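Local atomic coordinates of rhamnosidase B (Bacillus sp., PDB entry 2OKX), a protein that probably hydrolyses terminal alpha-L-rhamnose residues from glycosides as a glycoside hydrolase family 78 alpha-L-rhamnosidase, with inversion of the anomeric configuration. Residues A247-L252 with R327-D332; G331-P336 with V384-P389. All blocks are in the same frame, centred on the assembly; numbering follows the deposited sequence.

Interaction 1: residues A247-L252 with R327-D332; sequences ATILTL and RSPAGD
Ile249 and Arg327 face each other as an antiparallel hydrogen-bonded pair, their CA atoms 5.3 Å apart. One of the two bonds is short and straight: Ile249 N gives its hydrogen to Arg327 O at 2.9 Å, with 168° at the hydrogen. The return bond, from Arg327 N to Ile249 O, is longer at 3.3 Å and more bent. Pro329 packs tightly on the buried Ala247 and Ile249, its CD 3.5 Å from Ala247 O and its CG against Ala247 CB and Ile249 CG1. A compact, rigid ring suits this place, and its lack of an N-H suits a chain leaving the sheet. Strand 324-327 ends here against strand 240-252, in the antiparallel sheet of the D2 region; an ST turn follows, Ser328 OG accepting from Ala330 N at 3.0 Å. The solvent side is carried by the long, exposed side chain of Arg327. It runs extended from CG to NE and lays one face of its guanidinium over Ile249 CG2, which stands 3.6 Å above the plane, near the rim. With CG2 anti to the backbone N (CG1 at chi1 -59°), Ile249 presents this methyl to the arginine and sends CG1 toward the proline. Thr251 OG1 lies at the guanidinium edge, 3.5 Å from Arg327 NH1, while Arg327 NH2 forms a salt bridge with Glu298 OE1 on strand 297-309.

Interaction 2: residues G331-P336 with V384-P389; sequences GDNGVP and VKPFEP
A single water is gripped from both segments: it accepts from Phe387 N at 2.6 Å and donates to Val335 O at 3.1 Å. It bridges Phe387 N and Val335 O, which at 5.5 Å are too far apart to bond directly. Beside the water the side-chain amide of Asn333 reaches across the gap, crossing Pro386 at about a right angle and lying close to the carbonyl oxygen of Phe387. The modelled orientation of this amide is doubtful, but a short, flat polar group suits a place between a water and a peptide oxygen. Its chi1 of 71° sets CG between the backbone N and the carbonyl carbon and directs the amide toward Pro386. The apolar half of the contact belongs to Val335, whose branches divide the work. CG1, anti to the backbone N, touches Phe387 CB at 3.6 Å and meets the ring obliquely; Val335 CG2 comes within 3.7 Å of Phe387 O and lies 3.9 Å from Pro389 CA. A beta-branched residue can thus fill both directions at once. Gly334, at phi 111°, turns the chain in a conformation that favours glycine. In the D2 region, the loop leading to strand 338-340 here lies against the segment that begins on strand 384-386, while Phe387 packs on helix 225-229 and Val335 on Tyr392 of strand 392-393.

How the interactions relate
The two interactions lie with their centres about 9 Å apart, within domain D2 of the rhamnosidase, and share Gly331 and Asp332. Along the chain, strand 240-252 comes first, then residues 327-336, the end of strand 324-327 and most of the loop before strand 338-340, and finally 384-389. Both reach the same antiparallel sheet, in which 338-340 pairs with 240-252 and with 384-386. The loop leaves the sheet in interaction 1 and is on its way back in interaction 2. A probable hydrogen bond from Thr248 OG1 to Pro336 O, 2.6 Å, and packing of Ala330 on Val384 tie them together, so the connection between two short strands that both pair with strand 240-252 is held to the sheet at both ends.

Interaction 1: residues A247-L252 with R327-D332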
ATOM      1  N   ALA A 247      27.209   5.977 -15.317  1.00 26.07           N
ATOM      2  CA  ALA A 247      28.577   5.663 -15.702  1.00 26.04           C
ATOM      3  C   ALA A 247      29.551   5.688 -14.536  1.00 25.95           C
ATOM      4  O   ALA A 247      29.432   6.507 -13.624  1.00 25.90           O
ATOM      5  CB  ALA A 247      29.043   6.627 -16.786  1.00 26.08           C
ATOM      6  N   THR A 248      30.516   4.778 -14.584  1.00 26.46           N
ATOM      7  CA  THR A 248      31.537   4.688 -13.556  1.00 28.43           C
ATOM      8  C   THR A 248      32.780   4.035 -14.142  1.00 28.68           C
ATOM      9  O   THR A 248      32.699   3.252 -15.096  1.00 27.63           O
ATOM     10  CB  THR A 248      31.066   3.839 -12.353  1.00 28.31           C
ATOM     11  OG1 THR A 248      31.990   3.993 -11.266  1.00 29.25           O
ATOM     12  CG2 THR A 248      30.992   2.365 -12.735  1.00 27.36           C
ATOM     13  N   ILE A 249      33.931   4.366 -13.570  1.00 30.08           N
ATOM     14  CA  ILE A 249      35.191   3.791 -14.017  1.00 31.34           C
ATOM     15  C   ILE A 249      35.560   2.663 -13.065  1.00 30.52           C
ATOM     16  O   ILE A 249      35.746   2.886 -11.869  1.00 31.07           O
ATOM     17  CB  ILE A 249      36.329   4.831 -14.011  1.00 33.15           C
ATOM     18  CG1 ILE A 249      35.973   6.004 -14.924  1.00 34.64           C
ATOM     19  CG2 ILE A 249      37.626   4.181 -14.469  1.00 33.52           C
ATOM     20  CD1 ILE A 249      35.803   5.611 -16.375  1.00 37.54           C
ATOM     21  N   LEU A 250      35.652   1.452 -13.602  1.00 31.62           N
ATOM     22  CA  LEU A 250      36.006   0.278 -12.818  1.00 33.47           C
ATOM     23  C   LEU A 250      37.494   0.004 -12.994  1.00 34.76           C
ATOM     24  O   LEU A 250      37.948  -0.265 -14.104  1.00 35.25           O
ATOM     25  CB  LEU A 250      35.203  -0.935 -13.297  1.00 34.06           C
ATOM     26  CG  LEU A 250      35.589  -2.304 -12.735  1.00 33.97           C
ATOM     27  CD1 LEU A 250      35.399  -2.314 -11.232  1.00 34.99           C
ATOM     28  CD2 LEU A 250      34.736  -3.384 -13.387  1.00 36.41           C
ATOM     29  N   THR A 251      38.247   0.069 -11.900  1.00 36.08           N
ATOM     30  CA  THR A 251      39.684  -0.168 -11.960  1.00 36.67           C
ATOM     31  C   THR A 251      40.080  -1.431 -11.213  1.00 37.96           C
ATOM     32  O   THR A 251      39.819  -1.564 -10.015  1.00 37.04           O
ATOM     33  CB  THR A 251      40.471   1.009 -11.353  1.00 37.15           C
ATOM     34  OG1 THR A 251      40.090   2.226 -12.002  1.00 37.77           O
ATOM     35  CG2 THR A 251      41.966   0.799 -11.539  1.00 39.77           C
ATOM     36  N   LEU A 252      40.707  -2.357 -11.933  1.00 38.95           N
ATOM     37  CA  LEU A 252      41.166  -3.612 -11.349  1.00 41.87           C
ATOM     38  C   LEU A 252      42.666  -3.553 -11.088  1.00 44.86           C
ATOM     39  O   LEU A 252      43.445  -3.234 -11.987  1.00 44.34           O
ATOM     40  CB  LEU A 252      40.872  -4.784 -12.284  1.00 41.62           C
ATOM     41  CG  LEU A 252      39.458  -5.362 -12.295  1.00 42.34           C
ATOM     42  CD1 LEU A 252      39.416  -6.570 -13.219  1.00 42.02           C
ATOM     43  CD2 LEU A 252      39.062  -5.770 -10.884  1.00 43.00           C
ATOM     44  N   ARG A 327      35.125   5.103  -9.525  1.00 32.51           N
ATOM     45  CA  ARG A 327      35.164   6.552  -9.450  1.00 33.17           C
ATOM     46  C   ARG A 327      34.320   7.149 -10.557  1.00 30.61           C
ATOM     47  O   ARG A 327      34.154   6.550 -11.617  1.00 30.05           O
ATOM     48  CB  ARG A 327      36.602   7.083  -9.524  1.00 35.23           C
ATOM     49  CG  ARG A 327      37.273   7.012 -10.880  1.00 37.51           C
ATOM     50  CD  ARG A 327      38.516   7.910 -10.878  1.00 41.70           C
ATOM     51  NE  ARG A 327      39.237   7.879 -12.146  1.00 41.21           N
ATOM     52  CZ  ARG A 327      39.889   6.817 -12.604  1.00 43.01           C
ATOM     53  NH1 ARG A 327      39.913   5.695 -11.895  1.00 41.50           N
ATOM     54  NH2 ARG A 327      40.509   6.873 -13.774  1.00 43.20           N
ATOM     55  N   SER A 328      33.775   8.327 -10.288  1.00 30.76           N
ATOM     56  CA  SER A 328      32.929   9.030 -11.238  1.00 31.81           C
ATOM     57  C   SER A 328      33.735   9.654 -12.364  1.00 33.59           C
ATOM     58  O   SER A 328      34.833  10.164 -12.143  1.00 34.00           O
ATOM     59  CB  SER A 328      32.147  10.128 -10.520  1.00 33.41           C
ATOM     60  OG  SER A 328      31.466  10.956 -11.445  1.00 36.13           O
ATOM     61  N   PRO A 329      33.204   9.611 -13.594  1.00 33.73           N
ATOM     62  CA  PRO A 329      33.915  10.200 -14.733  1.00 33.79           C
ATOM     63  C   PRO A 329      33.802  11.717 -14.643  1.00 32.94           C
ATOM     64  O   PRO A 329      34.460  12.446 -15.383  1.00 34.30           O
ATOM     65  CB  PRO A 329      33.164   9.642 -15.943  1.00 33.44           C
ATOM     66  CG  PRO A 329      32.536   8.376 -15.420  1.00 35.54           C
ATOM     67  CD  PRO A 329      32.072   8.793 -14.057  1.00 33.84           C
ATOM     68  N   ALA A 330      32.957  12.184 -13.730  1.00 32.66           N
ATOM     69  CA  ALA A 330      32.745  13.612 -13.539  1.00 32.90           C
ATOM     70  C   ALA A 330      33.506  14.119 -12.324  1.00 32.85           C
ATOM     71  O   ALA A 330      34.292  13.388 -11.722  1.00 33.43           O
ATOM     72  CB  ALA A 330      31.259  13.903 -13.382  1.00 32.44           C
ATOM     73  N   GLY A 331      33.266  15.376 -11.969  1.00 33.89           N
ATOM     74  CA  GLY A 331      33.935  15.964 -10.823  1.00 36.43           C
ATOM     75  C   GLY A 331      33.621  15.226  -9.536  1.00 37.97           C
ATOM     76  O   GLY A 331      32.457  14.975  -9.223  1.00 36.60           O
ATOM     77  N   ASP A 332      34.664  14.882  -8.788  1.00 37.77           N
ATOM     78  CA  ASP A 332      34.509  14.162  -7.531  1.00 38.43           C
ATOM     79  C   ASP A 332      33.578  14.864  -6.551  1.00 38.24           C
ATOM     80  O   ASP A 332      33.686  16.074  -6.332  1.00 38.48           O
ATOM     81  CB  ASP A 332      35.874  13.971  -6.869  1.00 40.52           C
ATOM     82  CG  ASP A 332      35.763  13.432  -5.461  1.00 42.73           C
ATOM     83  OD1 ASP A 332      35.249  12.305  -5.297  1.00 44.92           O
ATOM     84  OD2 ASP A 332      36.184  14.137  -4.518  1.00 44.09           O
TER

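Interaction 2: residues G331-P336 with V384-P389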
ATOM      1  N   GLY A 331      33.266  15.376 -11.969  1.00 33.89           N
ATOM      2  CA  GLY A 331      33.935  15.964 -10.823  1.00 36.43           C
ATOM      3  C   GLY A 331      33.621  15.226  -9.536  1.00 37.97           C
ATOM      4  O   GLY A 331      32.457  14.975  -9.223  1.00 36.60           O
ATOM      5  N   ASP A 332      34.664  14.882  -8.788  1.00 37.77           N
ATOM      6  CA  ASP A 332      34.509  14.162  -7.531  1.00 38.43           C
ATOM      7  C   ASP A 332      33.578  14.864  -6.551  1.00 38.24           C
ATOM      8  O   ASP A 332      33.686  16.074  -6.332  1.00 38.48           O
ATOM      9  CB  ASP A 332      35.874  13.971  -6.869  1.00 40.52           C
ATOM     10  CG  ASP A 332      35.763  13.432  -5.461  1.00 42.73           C
ATOM     11  OD1 ASP A 332      35.249  12.305  -5.297  1.00 44.92           O
ATOM     12  OD2 ASP A 332      36.184  14.137  -4.518  1.00 44.09           O
ATOM     13  N   ASN A 333      32.660  14.098  -5.965  1.00 36.27           N
ATOM     14  CA  ASN A 333      31.729  14.645  -4.986  1.00 34.81           C
ATOM     15  C   ASN A 333      31.394  13.617  -3.908  1.00 35.11           C
ATOM     16  O   ASN A 333      30.526  13.854  -3.070  1.00 34.67           O
ATOM     17  CB  ASN A 333      30.440  15.132  -5.663  1.00 33.87           C
ATOM     18  CG  ASN A 333      29.567  13.995  -6.169  1.00 32.65           C
ATOM     19  OD1 ASN A 333      28.414  14.214  -6.550  1.00 35.18           O
ATOM     20  ND2 ASN A 333      30.107  12.783  -6.185  1.00 26.05           N
ATOM     21  N   GLY A 334      32.085  12.481  -3.934  1.00 33.86           N
ATOM     22  CA  GLY A 334      31.841  11.444  -2.945  1.00 35.57           C
ATOM     23  C   GLY A 334      31.191  10.183  -3.496  1.00 35.00           C
ATOM     24  O   GLY A 334      31.406   9.091  -2.971  1.00 35.60           O
ATOM     25  N   VAL A 335      30.390  10.333  -4.546  1.00 34.01           N
ATOM     26  CA  VAL A 335      29.710   9.200  -5.172  1.00 32.42           C
ATOM     27  C   VAL A 335      30.512   8.758  -6.394  1.00 30.77           C
ATOM     28  O   VAL A 335      30.737   9.545  -7.311  1.00 32.05           O
ATOM     29  CB  VAL A 335      28.282   9.596  -5.612  1.00 32.49           C
ATOM     30  CG1 VAL A 335      27.592   8.421  -6.277  1.00 30.56           C
ATOM     31  CG2 VAL A 335      27.490  10.075  -4.407  1.00 33.63           C
ATOM     32  N   PRO A 336      30.950   7.489  -6.420  1.00 28.79           N
ATOM     33  CA  PRO A 336      31.739   6.912  -7.512  1.00 28.39           C
ATOM     34  C   PRO A 336      31.011   6.685  -8.833  1.00 28.96           C
ATOM     35  O   PRO A 336      31.531   6.013  -9.724  1.00 29.24           O
ATOM     36  CB  PRO A 336      32.244   5.607  -6.909  1.00 29.64           C
ATOM     37  CG  PRO A 336      31.086   5.184  -6.062  1.00 28.01           C
ATOM     38  CD  PRO A 336      30.700   6.482  -5.372  1.00 29.69           C
ATOM     39  N   VAL A 384      27.921  14.661 -18.902  1.00 34.77           N
ATOM     40  CA  VAL A 384      28.359  13.923 -17.717  1.00 34.61           C
ATOM     41  C   VAL A 384      28.146  14.743 -16.447  1.00 35.74           C
ATOM     42  O   VAL A 384      28.791  15.774 -16.249  1.00 35.24           O
ATOM     43  CB  VAL A 384      29.844  13.545 -17.838  1.00 34.96           C
ATOM     44  CG1 VAL A 384      30.235  12.573 -16.731  1.00 34.31           C
ATOM     45  CG2 VAL A 384      30.103  12.933 -19.203  1.00 34.28           C
ATOM     46  N   LYS A 385      27.246  14.271 -15.585  1.00 34.71           N
ATOM     47  CA  LYS A 385      26.920  14.974 -14.346  1.00 34.95           C
ATOM     48  C   LYS A 385      27.232  14.159 -13.090  1.00 33.41           C
ATOM     49  O   LYS A 385      27.187  12.929 -13.105  1.00 32.99           O
ATOM     50  CB  LYS A 385      25.429  15.318 -14.319  1.00 37.13           C
ATOM     51  CG  LYS A 385      24.828  15.736 -15.655  1.00 39.46           C
ATOM     52  CD  LYS A 385      25.178  17.161 -16.025  1.00 41.34           C
ATOM     53  CE  LYS A 385      24.416  17.583 -17.274  1.00 42.07           C
ATOM     54  NZ  LYS A 385      22.942  17.433 -17.081  1.00 40.82           N
ATOM     55  N   PRO A 386      27.551  14.840 -11.981  1.00 32.40           N
ATOM     56  CA  PRO A 386      27.846  14.107 -10.749  1.00 31.60           C
ATOM     57  C   PRO A 386      26.525  13.591 -10.176  1.00 29.70           C
ATOM     58  O   PRO A 386      25.462  14.139 -10.473  1.00 27.98           O
ATOM     59  CB  PRO A 386      28.488  15.169  -9.864  1.00 32.62           C
ATOM     60  CG  PRO A 386      27.766  16.408 -10.277  1.00 34.45           C
ATOM     61  CD  PRO A 386      27.740  16.288 -11.788  1.00 32.38           C
ATOM     62  N   PHE A 387      26.595  12.540  -9.367  1.00 29.85           N
ATOM     63  CA  PHE A 387      25.402  11.953  -8.761  1.00 27.99           C
ATOM     64  C   PHE A 387      25.112  12.648  -7.435  1.00 27.48           C
ATOM     65  O   PHE A 387      25.968  12.673  -6.556  1.00 28.03           O
ATOM     66  CB  PHE A 387      25.633  10.464  -8.513  1.00 27.25           C
ATOM     67  CG  PHE A 387      24.382   9.638  -8.582  1.00 27.46           C
ATOM     68  CD1 PHE A 387      24.141   8.816  -9.679  1.00 26.84           C
ATOM     69  CD2 PHE A 387      23.434   9.701  -7.567  1.00 26.48           C
ATOM     70  CE1 PHE A 387      22.967   8.065  -9.767  1.00 26.89           C
ATOM     71  CE2 PHE A 387      22.256   8.956  -7.642  1.00 27.73           C
ATOM     72  CZ  PHE A 387      22.023   8.136  -8.747  1.00 26.62           C
ATOM     73  N   GLU A 388      23.918  13.219  -7.288  1.00 29.37           N
ATOM     74  CA  GLU A 388      23.572  13.901  -6.044  1.00 31.25           C
ATOM     75  C   GLU A 388      23.705  12.923  -4.872  1.00 30.75           C
ATOM     76  O   GLU A 388      23.021  11.904  -4.819  1.00 31.23           O
ATOM     77  CB  GLU A 388      22.146  14.463  -6.102  1.00 33.54           C
ATOM     78  CG  GLU A 388      21.806  15.340  -4.898  1.00 40.79           C
ATOM     79  CD  GLU A 388      20.400  15.920  -4.938  1.00 45.02           C
ATOM     80  OE1 GLU A 388      20.031  16.651  -3.990  1.00 47.11           O
ATOM     81  OE2 GLU A 388      19.661  15.651  -5.908  1.00 46.77           O
ATOM     82  N   PRO A 389      24.600  13.226  -3.918  1.00 31.13           N
ATOM     83  CA  PRO A 389      24.866  12.404  -2.732  1.00 30.29           C
ATOM     84  C   PRO A 389      23.652  11.874  -1.965  1.00 28.07           C
ATOM     85  O   PRO A 389      23.617  10.705  -1.595  1.00 28.20           O
ATOM     86  CB  PRO A 389      25.729  13.320  -1.872  1.00 30.97           C
ATOM     87  CG  PRO A 389      26.510  14.081  -2.901  1.00 31.31           C
ATOM     88  CD  PRO A 389      25.438  14.440  -3.904  1.00 32.00           C
TER
HETATM   89  O   HOH W   1      28.967  11.710  -8.532  1.00 27.36           O